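Local coordinates for probable glutamine-binding lipoprotein GlnH (GLNBP) (Mycobacterium tuberculosis, PDB 6H20), which probably serves as an extracellular solute-binding lipoprotein that captures amino acids such as aspartate and asparagine and regulates protein kinase G signalling in mycobacteria, at residues R177-A180 / P181-I185. Numbering follows the deposited sequence.
Sequences REIA and PPPVI
A type VIb turn, Ile179 to Pro182, with a cis peptide bond between Ala180 and Pro181, reverses the chain between helix 171-176 and strand 184-188 and brings Ile179 against Pro183. The chain largely doubles back, with the end-to-end directions of 177-180 and 181-185 lying 151° apart. The cis bond brings the CA atoms of Ala180 and Pro181 to within 3.0 Å. No hydrogen bond links the two arms. Instead, the carbonyl oxygen of Ile179 faces Pro182, whose imide nitrogen has no hydrogen to give, and receives a CA-H...O contact from Pro182 CA at 3.3 Å, bent to 133° at the hydrogen. On one face of the bend, the Ile179 side chain crosses the Pro183 ring at about a right angle. CB and the CG2 methyl meet the ring at its CD corner, with CB 3.9 Å from Pro183 CD, while CD1 reaches round to CG of the same ring at 4.1 Å. The CG2 methyl also lies 3.5 Å from the carbonyl oxygen of Pro181. At the open end of the turn, Ile185 closes on Arg177 through its CD1 methyl, which rests 3.8 Å from Arg177 CD. Bends at its second and third torsions fold the arginine so that its aliphatic middle meets this methyl while the guanidinium continues outward, where NH1 is held by the carbonyl oxygen of Pro14. The turn lies in the second connection of a beta-alpha-beta crossover, in which strand 163-167 is followed by helix 171-176 and then by strand 184-188, parallel to the first. Pro183 and Ile185 both pack on Ile176 of that helix, and they also touch Val164 and Val166, respectively, of strand 163-167.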
ATOM      1  N   ARG A 177       2.261 -17.906  -0.029  1.00 23.86           N
ATOM      2  CA  ARG A 177       3.271 -18.963   0.017  1.00 25.32           C
ATOM      3  C   ARG A 177       3.180 -19.819   1.277  1.00 25.56           C
ATOM      4  O   ARG A 177       3.881 -20.833   1.367  1.00 30.12           O
ATOM      5  CB  ARG A 177       4.672 -18.358  -0.115  1.00 26.11           C
ATOM      6  CG  ARG A 177       4.999 -17.862  -1.515  1.00 28.33           C
ATOM      7  CD  ARG A 177       5.591 -18.979  -2.381  1.00 28.44           C
ATOM      8  NE  ARG A 177       6.957 -19.289  -1.966  1.00 35.41           N
ATOM      9  CZ  ARG A 177       7.306 -20.397  -1.322  1.00 34.88           C
ATOM     10  NH1 ARG A 177       6.391 -21.310  -1.032  1.00 35.56           N
ATOM     11  NH2 ARG A 177       8.570 -20.591  -0.964  1.00 36.81           N
ATOM     12  N   GLU A 178       2.352 -19.438   2.253  1.00 23.38           N
ATOM     13  CA  GLU A 178       2.136 -20.251   3.439  1.00 28.25           C
ATOM     14  C   GLU A 178       1.057 -21.300   3.251  1.00 28.87           C
ATOM     15  O   GLU A 178       0.969 -22.225   4.065  1.00 31.96           O
ATOM     16  CB  GLU A 178       1.766 -19.376   4.639  1.00 26.11           C
ATOM     17  CG  GLU A 178       2.874 -18.445   5.060  1.00 28.04           C
ATOM     18  CD  GLU A 178       2.436 -17.452   6.122  1.00 34.23           C
ATOM     19  OE1 GLU A 178       1.322 -17.603   6.671  1.00 36.77           O
ATOM     20  OE2 GLU A 178       3.214 -16.519   6.401  1.00 42.96           O
ATOM     21  N   ILE A 179       0.247 -21.191   2.201  1.00 24.73           N
ATOM     22  CA  ILE A 179      -0.927 -22.044   2.084  1.00 23.29           C
ATOM     23  C   ILE A 179      -0.501 -23.460   1.729  1.00 26.89           C
ATOM     24  O   ILE A 179       0.335 -23.673   0.840  1.00 28.70           O
ATOM     25  CB  ILE A 179      -1.911 -21.458   1.061  1.00 23.24           C
ATOM     26  CG1 ILE A 179      -2.455 -20.131   1.578  1.00 20.82           C
ATOM     27  CG2 ILE A 179      -3.056 -22.419   0.808  1.00 25.33           C
ATOM     28  CD1 ILE A 179      -3.228 -19.342   0.518  1.00 22.23           C
ATOM     29  N   ALA A 180      -1.089 -24.437   2.418  1.00 27.85           N
ATOM     30  CA  ALA A 180      -0.752 -25.845   2.244  1.00 30.19           C
ATOM     31  C   ALA A 180      -2.044 -26.629   2.056  1.00 28.60           C
ATOM     32  O   ALA A 180      -2.949 -26.542   2.911  1.00 34.19           O
ATOM     33  CB  ALA A 180       0.012 -26.359   3.467  1.00 30.35           C
ATOM     34  N   PRO A 181      -2.204 -27.384   0.954  1.00 32.06           N
ATOM     35  CA  PRO A 181      -1.310 -27.435  -0.208  1.00 31.76           C
ATOM     36  C   PRO A 181      -1.332 -26.111  -0.971  1.00 28.95           C
ATOM     37  O   PRO A 181      -2.307 -25.365  -0.862  1.00 29.36           O
ATOM     38  CB  PRO A 181      -1.907 -28.555  -1.076  1.00 33.47           C
ATOM     39  CG  PRO A 181      -2.872 -29.279  -0.202  1.00 34.59           C
ATOM     40  CD  PRO A 181      -3.338 -28.314   0.826  1.00 30.48           C
ATOM     41  N   PRO A 182      -0.268 -25.821  -1.722  1.00 27.62           N
ATOM     42  CA  PRO A 182      -0.141 -24.496  -2.318  1.00 28.60           C
ATOM     43  C   PRO A 182      -1.184 -24.265  -3.394  1.00 27.91           C
ATOM     44  O   PRO A 182      -1.632 -25.211  -4.068  1.00 29.74           O
ATOM     45  CB  PRO A 182       1.277 -24.516  -2.920  1.00 29.06           C
ATOM     46  CG  PRO A 182       2.012 -25.529  -2.081  1.00 31.44           C
ATOM     47  CD  PRO A 182       0.975 -26.598  -1.849  1.00 31.07           C
ATOM     48  N   PRO A 183      -1.597 -23.021  -3.598  1.00 20.42           N
ATOM     49  CA  PRO A 183      -2.239 -22.654  -4.858  1.00 21.84           C
ATOM     50  C   PRO A 183      -1.222 -22.746  -5.981  1.00 24.07           C
ATOM     51  O   PRO A 183      -0.013 -22.860  -5.762  1.00 26.72           O
ATOM     52  CB  PRO A 183      -2.638 -21.188  -4.640  1.00 22.47           C
ATOM     53  CG  PRO A 183      -2.314 -20.871  -3.216  1.00 26.08           C
ATOM     54  CD  PRO A 183      -1.290 -21.844  -2.775  1.00 22.49           C
ATOM     55  N   VAL A 184      -1.732 -22.691  -7.205  1.00 23.05           N
ATOM     56  CA  VAL A 184      -0.903 -22.325  -8.348  1.00 22.81           C
ATOM     57  C   VAL A 184      -0.735 -20.814  -8.289  1.00 20.93           C
ATOM     58  O   VAL A 184      -1.716 -20.070  -8.382  1.00 25.01           O
ATOM     59  CB  VAL A 184      -1.575 -22.748  -9.661  1.00 25.19           C
ATOM     60  CG1 VAL A 184      -0.809 -22.181 -10.845  1.00 24.06           C
ATOM     61  CG2 VAL A 184      -1.681 -24.265  -9.739  1.00 26.73           C
ATOM     62  N   ILE A 185       0.492 -20.345  -8.104  1.00 20.87           N
ATOM     63  CA  ILE A 185       0.718 -18.924  -7.864  1.00 18.71           C
ATOM     64  C   ILE A 185       1.101 -18.251  -9.171  1.00 20.01           C
ATOM     65  O   ILE A 185       2.097 -18.626  -9.803  1.00 21.71           O
ATOM     66  CB  ILE A 185       1.771 -18.684  -6.775  1.00 21.93           C
ATOM     67  CG1 ILE A 185       1.362 -19.400  -5.473  1.00 22.54           C
ATOM     68  CG2 ILE A 185       1.934 -17.177  -6.539  1.00 23.38           C
ATOM     69  CD1 ILE A 185       2.395 -19.268  -4.340  1.00 23.80           C
TER